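Local coordinates for uncharacterized protein (Legionella longbeachae NSW150, PDB 4JZA) that probably dephosphorylates phosphoinositide lipids of the host, as a phosphatidylinositol-3-phosphatase, during infection by the bacterium, at residues 108-113 / 124-129; 51-56 / 80-85; 69-74 / 676-681; 61-66 / 317-322. All blocks are in the same frame, centred on the assembly; numbering follows the deposited sequence.

Interaction 1: residues 108-113 / 124-129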
loop_
_atom_site.group_PDB
_atom_site.type_symbol
_atom_site.label_atom_id
_atom_site.label_comp_id
_atom_site.label_asym_id
_atom_site.label_seq_id
_atom_site.Cartn_x
_atom_site.Cartn_y
_atom_site.Cartn_z
ATOM N N LYS A 108 -13.132 7.216 -10.525
ATOM C CA LYS A 108 -14.484 7.157 -10.041
ATOM C C LYS A 108 -14.564 6.741 -8.599
ATOM O O LYS A 108 -15.317 7.330 -7.881
ATOM C CB LYS A 108 -15.337 6.240 -10.875
ATOM C CG LYS A 108 -15.799 6.903 -12.160
ATOM C CD LYS A 108 -16.770 5.962 -12.848
ATOM C CE LYS A 108 -17.153 6.425 -14.240
ATOM N NZ LYS A 108 -17.470 5.249 -15.109
ATOM N N LEU A 109 -13.801 5.745 -8.171
ATOM C CA LEU A 109 -13.862 5.297 -6.779
ATOM C C LEU A 109 -13.283 6.309 -5.843
ATOM O O LEU A 109 -13.829 6.533 -4.762
ATOM C CB LEU A 109 -13.113 3.995 -6.548
ATOM C CG LEU A 109 -13.544 2.765 -7.348
ATOM C CD1 LEU A 109 -12.864 1.561 -6.746
ATOM C CD2 LEU A 109 -15.016 2.490 -7.382
ATOM N N ILE A 110 -12.155 6.884 -6.237
ATOM C CA ILE A 110 -11.438 7.836 -5.388
ATOM C C ILE A 110 -12.348 9.026 -5.094
ATOM O O ILE A 110 -12.377 9.566 -3.990
ATOM C CB ILE A 110 -10.142 8.253 -6.119
ATOM C CG1 ILE A 110 -9.166 7.117 -6.052
ATOM C CG2 ILE A 110 -9.456 9.478 -5.531
ATOM C CD1 ILE A 110 -8.269 7.148 -7.259
ATOM N N GLU A 111 -13.101 9.424 -6.109
ATOM C CA GLU A 111 -13.879 10.632 -6.032
ATOM C C GLU A 111 -15.105 10.347 -5.122
ATOM O O GLU A 111 -15.449 11.138 -4.242
ATOM C CB GLU A 111 -14.156 11.136 -7.471
ATOM C CG GLU A 111 -15.579 11.432 -7.860
ATOM C CD GLU A 111 -15.771 11.897 -9.323
ATOM O OE1 GLU A 111 -15.771 11.024 -10.266
ATOM O OE2 GLU A 111 -16.013 13.149 -9.488
ATOM N N LEU A 112 -15.728 9.191 -5.326
ATOM C CA LEU A 112 -16.797 8.723 -4.466
ATOM C C LEU A 112 -16.357 8.625 -3.009
ATOM O O LEU A 112 -17.094 8.983 -2.108
ATOM C CB LEU A 112 -17.279 7.375 -4.957
ATOM C CG LEU A 112 -18.355 6.780 -4.109
ATOM C CD1 LEU A 112 -19.486 7.786 -4.095
ATOM C CD2 LEU A 112 -18.854 5.506 -4.689
ATOM N N ILE A 113 -15.138 8.154 -2.784
ATOM C CA ILE A 113 -14.550 8.133 -1.448
ATOM C C ILE A 113 -14.318 9.535 -0.897
ATOM O O ILE A 113 -14.682 9.824 0.224
ATOM C CB ILE A 113 -13.255 7.325 -1.437
ATOM C CG1 ILE A 113 -13.583 5.852 -1.678
ATOM C CG2 ILE A 113 -12.504 7.483 -0.121
ATOM C CD1 ILE A 113 -12.380 5.042 -2.101
ATOM N N GLU A 124 -6.027 11.731 0.384
ATOM C CA GLU A 124 -6.429 10.904 1.519
ATOM C C GLU A 124 -7.398 9.869 1.022
ATOM O O GLU A 124 -7.453 8.775 1.548
ATOM C CB GLU A 124 -7.124 11.658 2.632
ATOM C CG GLU A 124 -6.448 12.885 3.220
ATOM C CD GLU A 124 -7.493 13.740 3.968
ATOM O OE1 GLU A 124 -8.487 13.125 4.466
ATOM O OE2 GLU A 124 -7.374 15.003 4.022
ATOM N N ALA A 125 -8.169 10.215 0.012
ATOM C CA ALA A 125 -9.056 9.244 -0.564
ATOM C C ALA A 125 -8.273 8.161 -1.272
ATOM O O ALA A 125 -8.684 7.009 -1.303
ATOM C CB ALA A 125 -10.014 9.894 -1.522
ATOM N N VAL A 126 -7.147 8.540 -1.845
ATOM C CA VAL A 126 -6.305 7.599 -2.535
ATOM C C VAL A 126 -5.764 6.624 -1.515
ATOM O O VAL A 126 -5.849 5.420 -1.704
ATOM C CB VAL A 126 -5.210 8.350 -3.304
ATOM C CG1 VAL A 126 -4.025 7.450 -3.614
ATOM C CG2 VAL A 126 -5.812 8.949 -4.584
ATOM N N GLU A 127 -5.250 7.147 -0.406
ATOM C CA GLU A 127 -4.633 6.317 0.606
ATOM C C GLU A 127 -5.637 5.413 1.272
ATOM O O GLU A 127 -5.312 4.295 1.663
ATOM C CB GLU A 127 -3.917 7.173 1.621
ATOM C CG GLU A 127 -2.743 7.898 0.982
ATOM C CD GLU A 127 -2.237 9.120 1.767
ATOM O OE1 GLU A 127 -2.830 9.478 2.817
ATOM O OE2 GLU A 127 -1.230 9.729 1.307
ATOM N N LEU A 128 -6.861 5.876 1.427
ATOM C CA LEU A 128 -7.909 5.002 1.991
ATOM C C LEU A 128 -8.167 3.743 1.143
ATOM O O LEU A 128 -8.139 2.617 1.678
ATOM C CB LEU A 128 -9.222 5.742 2.160
ATOM C CG LEU A 128 -9.296 6.695 3.323
ATOM C CD1 LEU A 128 -10.601 7.475 3.248
ATOM C CD2 LEU A 128 -9.209 5.985 4.655
ATOM N N LEU A 129 -8.379 3.931 -0.163
ATOM C CA LEU A 129 -8.501 2.787 -1.098
ATOM C C LEU A 129 -7.255 1.842 -1.139
ATOM O O LEU A 129 -7.356 0.617 -1.068
ATOM C CB LEU A 129 -8.760 3.311 -2.503
ATOM C CG LEU A 129 -9.143 2.269 -3.558
ATOM C CD1 LEU A 129 -10.330 1.456 -3.138
ATOM C CD2 LEU A 129 -9.393 2.894 -4.922
#

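Interaction 2: residues 51-56 / 80-85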
loop_
_atom_site.group_PDB
_atom_site.type_symbol
_atom_site.label_atom_id
_atom_site.label_comp_id
_atom_site.label_asym_id
_atom_site.label_seq_id
_atom_site.Cartn_x
_atom_site.Cartn_y
_atom_site.Cartn_z
ATOM N N SER A 51 -9.967 -6.263 -7.772
ATOM C CA SER A 51 -9.367 -6.100 -6.443
ATOM C C SER A 51 -9.710 -4.766 -5.793
ATOM O O SER A 51 -9.863 -4.701 -4.584
ATOM C CB SER A 51 -7.843 -6.256 -6.520
ATOM O OG SER A 51 -7.290 -6.423 -5.243
ATOM N N LEU A 52 -9.780 -3.706 -6.589
ATOM C CA LEU A 52 -10.077 -2.385 -6.067
ATOM C C LEU A 52 -11.549 -2.249 -5.697
ATOM O O LEU A 52 -11.927 -1.515 -4.753
ATOM C CB LEU A 52 -9.654 -1.292 -7.067
ATOM C CG LEU A 52 -8.148 -1.157 -7.273
ATOM C CD1 LEU A 52 -7.881 -0.117 -8.326
ATOM C CD2 LEU A 52 -7.397 -0.788 -6.004
ATOM N N HIS A 53 -12.373 -2.923 -6.481
ATOM C CA HIS A 53 -13.788 -3.055 -6.189
ATOM C C HIS A 53 -13.857 -3.701 -4.817
ATOM O O HIS A 53 -14.351 -3.073 -3.885
ATOM C CB HIS A 53 -14.468 -3.872 -7.310
ATOM C CG HIS A 53 -15.894 -4.157 -7.084
ATOM N ND1 HIS A 53 -16.325 -5.298 -6.459
ATOM C CD2 HIS A 53 -16.999 -3.444 -7.370
ATOM C CE1 HIS A 53 -17.645 -5.288 -6.379
ATOM N NE2 HIS A 53 -18.080 -4.185 -6.960
ATOM N N LYS A 54 -13.295 -4.901 -4.644
ATOM C CA LYS A 54 -13.273 -5.468 -3.287
ATOM C C LYS A 54 -12.630 -4.528 -2.264
ATOM O O LYS A 54 -13.027 -4.526 -1.122
ATOM C CB LYS A 54 -12.534 -6.792 -3.240
ATOM C CG LYS A 54 -13.369 -7.979 -3.685
ATOM C CD LYS A 54 -12.479 -9.121 -4.150
ATOM C CE LYS A 54 -13.324 -10.180 -4.819
ATOM N NZ LYS A 54 -12.548 -10.886 -5.864
ATOM N N ALA A 55 -11.669 -3.705 -2.644
ATOM C CA ALA A 55 -11.113 -2.812 -1.659
ATOM C C ALA A 55 -12.091 -1.733 -1.237
ATOM O O ALA A 55 -12.056 -1.270 -0.084
ATOM C CB ALA A 55 -9.830 -2.183 -2.151
ATOM N N PHE A 56 -12.927 -1.286 -2.172
ATOM C CA PHE A 56 -13.997 -0.357 -1.773
ATOM C C PHE A 56 -14.915 -1.000 -0.737
ATOM O O PHE A 56 -15.236 -0.359 0.265
ATOM C CB PHE A 56 -14.844 0.150 -2.937
ATOM C CG PHE A 56 -15.909 1.130 -2.529
ATOM C CD1 PHE A 56 -16.148 1.443 -1.253
ATOM C CD2 PHE A 56 -16.600 1.768 -3.437
ATOM C CE1 PHE A 56 -17.119 2.347 -0.889
ATOM C CE2 PHE A 56 -17.550 2.703 -3.081
ATOM C CZ PHE A 56 -17.813 2.975 -1.811
ATOM N N TYR A 80 -23.524 1.932 -6.990
ATOM C CA TYR A 80 -22.792 2.781 -7.957
ATOM C C TYR A 80 -21.449 2.177 -8.325
ATOM O O TYR A 80 -21.060 2.078 -9.467
ATOM C CB TYR A 80 -22.585 4.214 -7.419
ATOM C CG TYR A 80 -21.712 5.090 -8.291
ATOM C CD1 TYR A 80 -22.142 5.517 -9.530
ATOM C CD2 TYR A 80 -20.454 5.501 -7.860
ATOM C CE1 TYR A 80 -21.348 6.317 -10.328
ATOM C CE2 TYR A 80 -19.646 6.305 -8.646
ATOM C CZ TYR A 80 -20.095 6.704 -9.888
ATOM O OH TYR A 80 -19.294 7.488 -10.711
ATOM N N VAL A 81 -20.755 1.728 -7.328
ATOM C CA VAL A 81 -19.507 1.036 -7.533
ATOM C C VAL A 81 -19.629 -0.237 -8.296
ATOM O O VAL A 81 -18.801 -0.506 -9.130
ATOM C CB VAL A 81 -18.884 0.818 -6.185
ATOM C CG1 VAL A 81 -17.850 -0.248 -6.232
ATOM C CG2 VAL A 81 -18.287 2.145 -5.817
ATOM N N ASP A 82 -20.673 -1.004 -8.039
ATOM C CA ASP A 82 -20.998 -2.148 -8.877
ATOM C C ASP A 82 -21.257 -1.796 -10.329
ATOM O O ASP A 82 -20.866 -2.579 -11.222
ATOM C CB ASP A 82 -22.188 -2.935 -8.325
ATOM C CG ASP A 82 -21.861 -3.681 -7.016
ATOM O OD1 ASP A 82 -20.705 -3.792 -6.602
ATOM O OD2 ASP A 82 -22.754 -4.200 -6.379
ATOM N N GLU A 83 -21.884 -0.650 -10.604
ATOM C CA GLU A 83 -22.140 -0.308 -11.996
ATOM C C GLU A 83 -20.845 0.096 -12.650
ATOM O O GLU A 83 -20.637 -0.246 -13.819
ATOM C CB GLU A 83 -23.219 0.765 -12.191
ATOM C CG GLU A 83 -24.638 0.200 -12.091
ATOM C CD GLU A 83 -25.747 1.243 -12.361
ATOM O OE1 GLU A 83 -25.692 1.842 -13.475
ATOM O OE2 GLU A 83 -26.660 1.452 -11.480
ATOM N N CYS A 84 -19.985 0.816 -11.915
ATOM C CA CYS A 84 -18.705 1.276 -12.477
ATOM C C CYS A 84 -17.896 0.061 -12.887
ATOM O O CYS A 84 -17.205 0.074 -13.902
ATOM C CB CYS A 84 -17.891 2.074 -11.467
ATOM S SG CYS A 84 -18.573 3.674 -10.993
ATOM N N LYS A 85 -17.969 -0.980 -12.069
ATOM C CA LYS A 85 -17.276 -2.212 -12.360
ATOM C C LYS A 85 -17.856 -2.923 -13.560
ATOM O O LYS A 85 -17.111 -3.455 -14.361
ATOM C CB LYS A 85 -17.277 -3.198 -11.180
ATOM C CG LYS A 85 -16.422 -4.416 -11.529
ATOM C CD LYS A 85 -16.330 -5.459 -10.450
ATOM C CE LYS A 85 -15.944 -6.762 -11.128
ATOM N NZ LYS A 85 -15.780 -7.812 -10.116
#

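Interaction 3: residues 69-74 / 676-681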
loop_
_atom_site.group_PDB
_atom_site.type_symbol
_atom_site.label_atom_id
_atom_site.label_comp_id
_atom_site.label_asym_id
_atom_site.label_seq_id
_atom_site.Cartn_x
_atom_site.Cartn_y
_atom_site.Cartn_z
ATOM N N ASN A 69 -21.907 13.732 6.539
ATOM C CA ASN A 69 -21.203 14.068 5.284
ATOM C C ASN A 69 -22.101 14.145 4.076
ATOM O O ASN A 69 -21.861 14.963 3.200
ATOM C CB ASN A 69 -20.132 13.047 4.981
ATOM C CG ASN A 69 -18.962 13.144 5.918
ATOM O OD1 ASN A 69 -18.787 14.136 6.604
ATOM N ND2 ASN A 69 -18.137 12.120 5.923
ATOM N N THR A 70 -23.157 13.324 4.049
ATOM C CA THR A 70 -23.893 13.037 2.817
ATOM C C THR A 70 -25.157 12.311 3.179
ATOM O O THR A 70 -25.132 11.494 4.086
ATOM C CB THR A 70 -23.034 12.120 1.918
ATOM O OG1 THR A 70 -22.074 12.917 1.237
ATOM C CG2 THR A 70 -23.786 11.446 0.871
ATOM N N PRO A 71 -26.264 12.579 2.454
ATOM C CA PRO A 71 -27.492 11.813 2.628
ATOM C C PRO A 71 -27.502 10.451 1.911
ATOM O O PRO A 71 -28.559 9.852 1.736
ATOM C CB PRO A 71 -28.537 12.726 1.980
ATOM C CG PRO A 71 -27.805 13.281 0.801
ATOM C CD PRO A 71 -26.406 13.545 1.340
ATOM N N LEU A 72 -26.361 9.956 1.475
ATOM C CA LEU A 72 -26.347 8.783 0.656
ATOM C C LEU A 72 -26.144 7.568 1.553
ATOM O O LEU A 72 -25.458 7.636 2.580
ATOM C CB LEU A 72 -25.245 8.901 -0.375
ATOM C CG LEU A 72 -25.313 10.020 -1.417
ATOM C CD1 LEU A 72 -24.079 9.965 -2.313
ATOM C CD2 LEU A 72 -26.548 9.881 -2.288
ATOM N N THR A 73 -26.742 6.452 1.159
ATOM C CA THR A 73 -26.693 5.222 1.933
ATOM C C THR A 73 -25.578 4.355 1.373
ATOM O O THR A 73 -25.176 4.458 0.178
ATOM C CB THR A 73 -27.993 4.407 1.782
ATOM O OG1 THR A 73 -28.183 4.030 0.401
ATOM C CG2 THR A 73 -29.199 5.231 2.210
ATOM N N LYS A 74 -25.105 3.463 2.231
ATOM C CA LYS A 74 -24.213 2.421 1.826
ATOM C C LYS A 74 -24.768 1.689 0.607
ATOM O O LYS A 74 -24.060 1.411 -0.358
ATOM C CB LYS A 74 -24.002 1.449 2.969
ATOM C CG LYS A 74 -23.203 2.036 4.126
ATOM C CD LYS A 74 -22.881 0.956 5.145
ATOM C CE LYS A 74 -22.615 1.557 6.519
ATOM N NZ LYS A 74 -21.612 0.755 7.276
ATOM N N LYS A 676 -21.426 17.494 -9.205
ATOM C CA LYS A 676 -22.133 16.699 -10.177
ATOM C C LYS A 676 -22.394 15.275 -9.713
ATOM O O LYS A 676 -23.407 14.683 -10.088
ATOM C CB LYS A 676 -21.356 16.704 -11.488
ATOM C CG LYS A 676 -21.883 15.733 -12.552
ATOM C CD LYS A 676 -21.633 16.232 -13.978
ATOM C CE LYS A 676 -22.440 15.446 -15.003
ATOM N NZ LYS A 676 -22.044 15.901 -16.362
ATOM N N LEU A 677 -21.473 14.728 -8.936
ATOM C CA LEU A 677 -21.510 13.330 -8.522
ATOM C C LEU A 677 -22.569 13.121 -7.443
ATOM O O LEU A 677 -23.368 12.165 -7.506
ATOM C CB LEU A 677 -20.107 12.861 -8.019
ATOM C CG LEU A 677 -20.011 11.449 -7.399
ATOM C CD1 LEU A 677 -20.262 10.307 -8.399
ATOM C CD2 LEU A 677 -18.695 11.256 -6.682
ATOM N N LEU A 678 -22.549 14.013 -6.453
ATOM C CA LEU A 678 -23.541 14.061 -5.381
ATOM C C LEU A 678 -24.955 14.134 -5.931
ATOM O O LEU A 678 -25.817 13.443 -5.445
ATOM C CB LEU A 678 -23.287 15.265 -4.487
ATOM C CG LEU A 678 -24.297 15.457 -3.349
ATOM C CD1 LEU A 678 -24.262 14.362 -2.335
ATOM C CD2 LEU A 678 -24.091 16.756 -2.623
ATOM N N CYS A 679 -25.172 14.976 -6.937
ATOM C CA CYS A 679 -26.445 15.082 -7.594
ATOM C C CYS A 679 -26.789 13.802 -8.361
ATOM O O CYS A 679 -27.921 13.364 -8.340
ATOM C CB CYS A 679 -26.477 16.252 -8.571
ATOM S SG CYS A 679 -26.271 17.904 -7.835
ATOM N N ARG A 680 -25.832 13.235 -9.071
ATOM C CA ARG A 680 -26.063 12.015 -9.852
ATOM C C ARG A 680 -26.555 10.891 -8.950
ATOM O O ARG A 680 -27.517 10.194 -9.305
ATOM C CB ARG A 680 -24.792 11.577 -10.547
ATOM C CG ARG A 680 -24.840 10.143 -11.043
ATOM C CD ARG A 680 -23.731 9.848 -12.008
ATOM N NE ARG A 680 -24.012 10.520 -13.268
ATOM C CZ ARG A 680 -23.082 11.081 -14.031
ATOM N NH1 ARG A 680 -21.803 11.108 -13.645
ATOM N NH2 ARG A 680 -23.444 11.671 -15.157
ATOM N N LEU A 681 -25.908 10.770 -7.789
ATOM C CA LEU A 681 -26.191 9.726 -6.835
ATOM C C LEU A 681 -27.434 10.014 -6.024
ATOM O O LEU A 681 -28.141 9.085 -5.630
ATOM C CB LEU A 681 -25.000 9.551 -5.868
ATOM C CG LEU A 681 -23.692 8.949 -6.420
ATOM C CD1 LEU A 681 -22.637 8.745 -5.328
ATOM C CD2 LEU A 681 -23.964 7.638 -7.142
#

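Interaction 4: residues 61-66 / 317-322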
loop_
_atom_site.group_PDB
_atom_site.type_symbol
_atom_site.label_atom_id
_atom_site.label_comp_id
_atom_site.label_asym_id
_atom_site.label_seq_id
_atom_site.Cartn_x
_atom_site.Cartn_y
_atom_site.Cartn_z
ATOM N N ASP A 61 -17.280 -1.377 4.719
ATOM C CA ASP A 61 -17.618 -2.247 5.831
ATOM C C ASP A 61 -16.720 -1.951 7.065
ATOM O O ASP A 61 -17.121 -2.173 8.172
ATOM C CB ASP A 61 -17.509 -3.737 5.415
ATOM C CG ASP A 61 -18.569 -4.159 4.357
ATOM O OD1 ASP A 61 -19.525 -3.395 4.117
ATOM O OD2 ASP A 61 -18.436 -5.240 3.749
ATOM N N ALA A 62 -15.513 -1.436 6.896
ATOM C CA ALA A 62 -14.565 -1.324 8.026
ATOM C C ALA A 62 -14.480 0.068 8.594
ATOM O O ALA A 62 -14.280 0.227 9.782
ATOM C CB ALA A 62 -13.189 -1.744 7.574
ATOM N N TYR A 63 -14.600 1.083 7.740
ATOM C CA TYR A 63 -14.303 2.434 8.155
ATOM C C TYR A 63 -15.599 3.285 8.218
ATOM O O TYR A 63 -16.226 3.557 7.191
ATOM C CB TYR A 63 -13.181 3.023 7.274
ATOM C CG TYR A 63 -12.543 4.305 7.783
ATOM C CD1 TYR A 63 -12.217 4.471 9.129
ATOM C CD2 TYR A 63 -12.244 5.363 6.912
ATOM C CE1 TYR A 63 -11.659 5.655 9.605
ATOM C CE2 TYR A 63 -11.675 6.571 7.382
ATOM C CZ TYR A 63 -11.387 6.703 8.732
ATOM O OH TYR A 63 -10.823 7.845 9.262
ATOM N N PRO A 64 -16.006 3.693 9.451
ATOM C CA PRO A 64 -17.165 4.580 9.583
ATOM C C PRO A 64 -16.979 5.953 8.945
ATOM O O PRO A 64 -15.947 6.606 9.150
ATOM C CB PRO A 64 -17.297 4.763 11.105
ATOM C CG PRO A 64 -15.916 4.575 11.622
ATOM C CD PRO A 64 -15.404 3.432 10.779
ATOM N N PHE A 65 -17.993 6.388 8.203
ATOM C CA PHE A 65 -18.100 7.764 7.737
ATOM C C PHE A 65 -19.210 8.413 8.533
ATOM O O PHE A 65 -20.266 7.818 8.701
ATOM C CB PHE A 65 -18.405 7.820 6.247
ATOM C CG PHE A 65 -19.649 7.088 5.839
ATOM C CD1 PHE A 65 -19.658 5.705 5.719
ATOM C CD2 PHE A 65 -20.782 7.782 5.510
ATOM C CE1 PHE A 65 -20.799 5.034 5.312
ATOM C CE2 PHE A 65 -21.920 7.121 5.087
ATOM C CZ PHE A 65 -21.932 5.745 4.992
ATOM N N SER A 66 -18.968 9.625 9.020
ATOM C CA SER A 66 -20.020 10.461 9.608
ATOM C C SER A 66 -21.308 10.549 8.722
ATOM O O SER A 66 -21.231 10.669 7.484
ATOM C CB SER A 66 -19.442 11.856 9.854
ATOM O OG SER A 66 -20.434 12.722 10.343
ATOM N N GLN A 317 -6.060 2.838 9.628
ATOM C CA GLN A 317 -5.398 1.552 9.680
ATOM C C GLN A 317 -6.015 0.745 10.842
ATOM O O GLN A 317 -6.228 -0.452 10.723
ATOM C CB GLN A 317 -3.871 1.700 9.879
ATOM C CG GLN A 317 -3.110 2.176 8.654
ATOM C CD GLN A 317 -2.285 1.117 7.946
ATOM O OE1 GLN A 317 -1.891 0.073 8.500
ATOM N NE2 GLN A 317 -2.004 1.397 6.718
ATOM N N GLN A 318 -6.300 1.411 11.953
ATOM C CA GLN A 318 -6.758 0.719 13.170
ATOM C C GLN A 318 -8.125 0.103 12.930
ATOM O O GLN A 318 -8.341 -1.063 13.280
ATOM C CB GLN A 318 -6.735 1.626 14.376
ATOM C CG GLN A 318 -5.371 2.276 14.586
ATOM C CD GLN A 318 -5.219 3.026 15.905
ATOM O OE1 GLN A 318 -5.883 4.017 16.189
ATOM N NE2 GLN A 318 -4.321 2.561 16.698
ATOM N N PHE A 319 -8.999 0.838 12.254
ATOM C CA PHE A 319 -10.291 0.286 11.885
ATOM C C PHE A 319 -10.116 -0.840 10.903
ATOM O O PHE A 319 -10.840 -1.810 10.978
ATOM C CB PHE A 319 -11.231 1.322 11.276
ATOM C CG PHE A 319 -11.940 2.189 12.283
ATOM C CD1 PHE A 319 -12.985 1.684 13.043
ATOM C CD2 PHE A 319 -11.605 3.522 12.423
ATOM C CE1 PHE A 319 -13.677 2.480 13.929
ATOM C CE2 PHE A 319 -12.290 4.331 13.315
ATOM C CZ PHE A 319 -13.339 3.811 14.059
ATOM N N PHE A 320 -9.157 -0.732 9.989
ATOM C CA PHE A 320 -8.911 -1.818 9.041
ATOM C C PHE A 320 -8.408 -3.030 9.817
ATOM O O PHE A 320 -8.873 -4.165 9.601
ATOM C CB PHE A 320 -7.873 -1.439 7.980
ATOM C CG PHE A 320 -8.294 -0.344 7.022
ATOM C CD1 PHE A 320 -9.587 0.056 6.896
ATOM C CD2 PHE A 320 -7.347 0.256 6.215
ATOM C CE1 PHE A 320 -9.922 1.052 6.001
ATOM C CE2 PHE A 320 -7.663 1.238 5.322
ATOM C CZ PHE A 320 -8.952 1.650 5.213
ATOM N N LEU A 321 -7.470 -2.814 10.730
ATOM C CA LEU A 321 -6.955 -3.947 11.504
ATOM C C LEU A 321 -8.093 -4.618 12.255
ATOM O O LEU A 321 -8.250 -5.841 12.202
ATOM C CB LEU A 321 -5.852 -3.506 12.483
ATOM C CG LEU A 321 -5.142 -4.571 13.315
ATOM C CD1 LEU A 321 -4.561 -5.634 12.426
ATOM C CD2 LEU A 321 -4.023 -3.899 14.126
ATOM N N GLU A 322 -8.863 -3.775 12.949
ATOM C CA GLU A 322 -10.027 -4.196 13.690
ATOM C C GLU A 322 -10.936 -5.066 12.823
ATOM O O GLU A 322 -11.391 -6.108 13.252
ATOM C CB GLU A 322 -10.796 -2.981 14.223
ATOM C CG GLU A 322 -12.228 -3.257 14.705
ATOM C CD GLU A 322 -12.976 -2.001 15.151
ATOM O OE1 GLU A 322 -14.181 -2.081 15.449
ATOM O OE2 GLU A 322 -12.370 -0.914 15.208
#

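Interaction 1: residues 108-113 / 124-129
Ile113 and Ala125 pack directly against each other, the CG2 branch of Ile113 lying 3.7 Å from Ala125 CB. The two branches of Ile113 diverge: with CG1 anti to the carbonyl carbon (chi1 -68°), CG2 covers Ala125 and touches Leu128 CD1 at 3.9 Å, while CD1 meets Leu129 CB at 4.0 Å. Across that CD1 contact the side chains of Ile113 and Leu129 run nearly perpendicular. Ala125 CB also faces Ile110 O, where the segment backbones come closest, the CA atoms of Ile110 and Ala125 being 5.6 Å apart. One turn earlier on the first helix, Ile110 presents its CG2 methyl to Val126 CG2 at 3.8 Å, and Leu109 CD1 reaches Leu129 CD2 at 4.1 Å. Helices 95-116 and 122-140 follow one another through a short connection and pack crosswise, as in an alpha-alpha corner; the local axes approach to 8.6 Å with 111° between their directions. The side-chain contacts between the segments are all apolar. Helix 41-62 adds a further layer, Leu59 touching both Ile113 and Leu128 and Ala55 touching Leu129, while Phe660 packs on Ile110. Glu111, which points away from segment 124-129, accepts a hydrogen bond at OE2 from Leu672 N.

Interaction 2: residues 51-56 / 80-85
Lys85 lays its aliphatic chain over one face of the His53 imidazole, its CD 3.8 Å from the ring centroid and 18° off the normal in a CH-pi contact. CG of Lys85 stands anti to the backbone N (chi1 -175°) and the chain stays extended beyond it, which carries CD across the ring and NZ onward to a salt bridge with Asp50. The edge of the same ring is engaged by Asp82: His53 NE2 donates to Asp82 OD1 over 2.7 Å at 155°, with the oxygen almost in the ring plane and approached nearly along its C-O bond. Asp82 OD1 is also hydrogen-bonded to Tyr57 OH, so two partners hold this oxygen, and the imidazole is fixed in rotation by the bond at its edge and the methylene over its face. Val81 CG1 approaches His53 CD2 obliquely at 3.5 Å. Its other methyl lies near the edge of the Phe56 ring, although the modelled spacing there is too short to be trusted. The local axes run antiparallel, 10.7 Å apart, and helices 41-62 and 74-87 are consecutive in the chain: a helical hairpin whose arms are joined at this level by a histidine-carboxylate bond.

Interaction 3: residues 69-74 / 676-681
The loop that leads into the N terminus of helix 74-87 rests on the first turns of helix 676-702, with Leu72 as its main apolar anchor. Leu72 CD1 lies 3.6 Å from Leu681 CD1 and 3.7 Å from Leu681 CB, so one methyl covers both the root and a branch of that leucine. The two side chains run roughly at right angles to each other. The second branch of Leu72 stays close to the helix backbone, CD2 standing 3.8 Å from Leu681 O. Immediately after Leu72 comes Thr73, the N-cap of helix 74-87, whose OG1 receives a hydrogen bond from Thr76 N; the apolar anchor thus sits right beside the start of a capped helix. One turn earlier on helix 676-702, Leu678 stretches toward the loop with CG anti to its own backbone N (chi1 178°). Its CD1 methyl is shared by three neighbours in looser packing: Pro71 CD at 4.3 Å, with Thr70 CG2 and Leu72 CD1 each at 4.4 Å. Leu77 of helix 74-87 touches both Leu72 and Leu681, while Leu112 of helix 95-116 also packs on Leu681. Upstream, Asn69 ND2 is hydrogen-bonded to Asn116 O, which ties the loop to the end of helix 95-116. Helix 676-702 in turn meets helix 748-761, where Cys679 touches Leu757.

Interaction 4: residues 61-66 / 317-322
Two first torsions set the pairing of Tyr63 with Phe319: CG of Tyr63 lies anti to its backbone N (chi1 -167°), whereas CG of Phe319 lies anti to its carbonyl carbon (chi1 -81°). The rings then meet obliquely, their planes 56° apart, with Phe319 CD2 at the edge of the tyrosine ring, 3.5 Å from Tyr63 CD1. Pro64 comes over one face of Phe319, its CD 3.7 Å from the ring centroid and almost on the normal, a CH-pi contact centred on the ring. Tyr63 is the first residue past helix 41-62 to leave helical backbone angles, and there the chain passes against helix 315-325. Just before the chain leaves the helix, Ala62 CB meets the edge of the Phe320 ring at CD1, 4.1 Å away, and Tyr63 CB stands 4.0 Å from Phe320 CE1. Phe319 also forms a cation-pi pair with Lys188. On the tyrosine side, Trp117 places its ring nearly parallel to that of Tyr63, and Leu128 of helix 122-140 also touches Tyr63.

How the interactions relate
From the N terminus, helix 41-62 supplies 51-56 and, with the loop that follows, 61-66 before the chain turns through 69-74. Interaction 2 closes the first loop when helix 74-87 returns to 51-56, and interaction 1 follows in series, joining helices 95-116 and 122-140. Interaction 4 closes a far longer loop at 317-322, and interaction 3 the longest, at 676-681. Interaction 1 is nested within both; interactions 2, 3 and 4 cross one another. Leu112, which makes no contact with 124-129, touches Phe56, Tyr80 and Val81 of interaction 2; Tyr80 in turn packs on Leu677 of interaction 3, and Leu128 O lies near Phe320 CZ of interaction 4. The early helices thereby join helix 315-325 to helix 676-702.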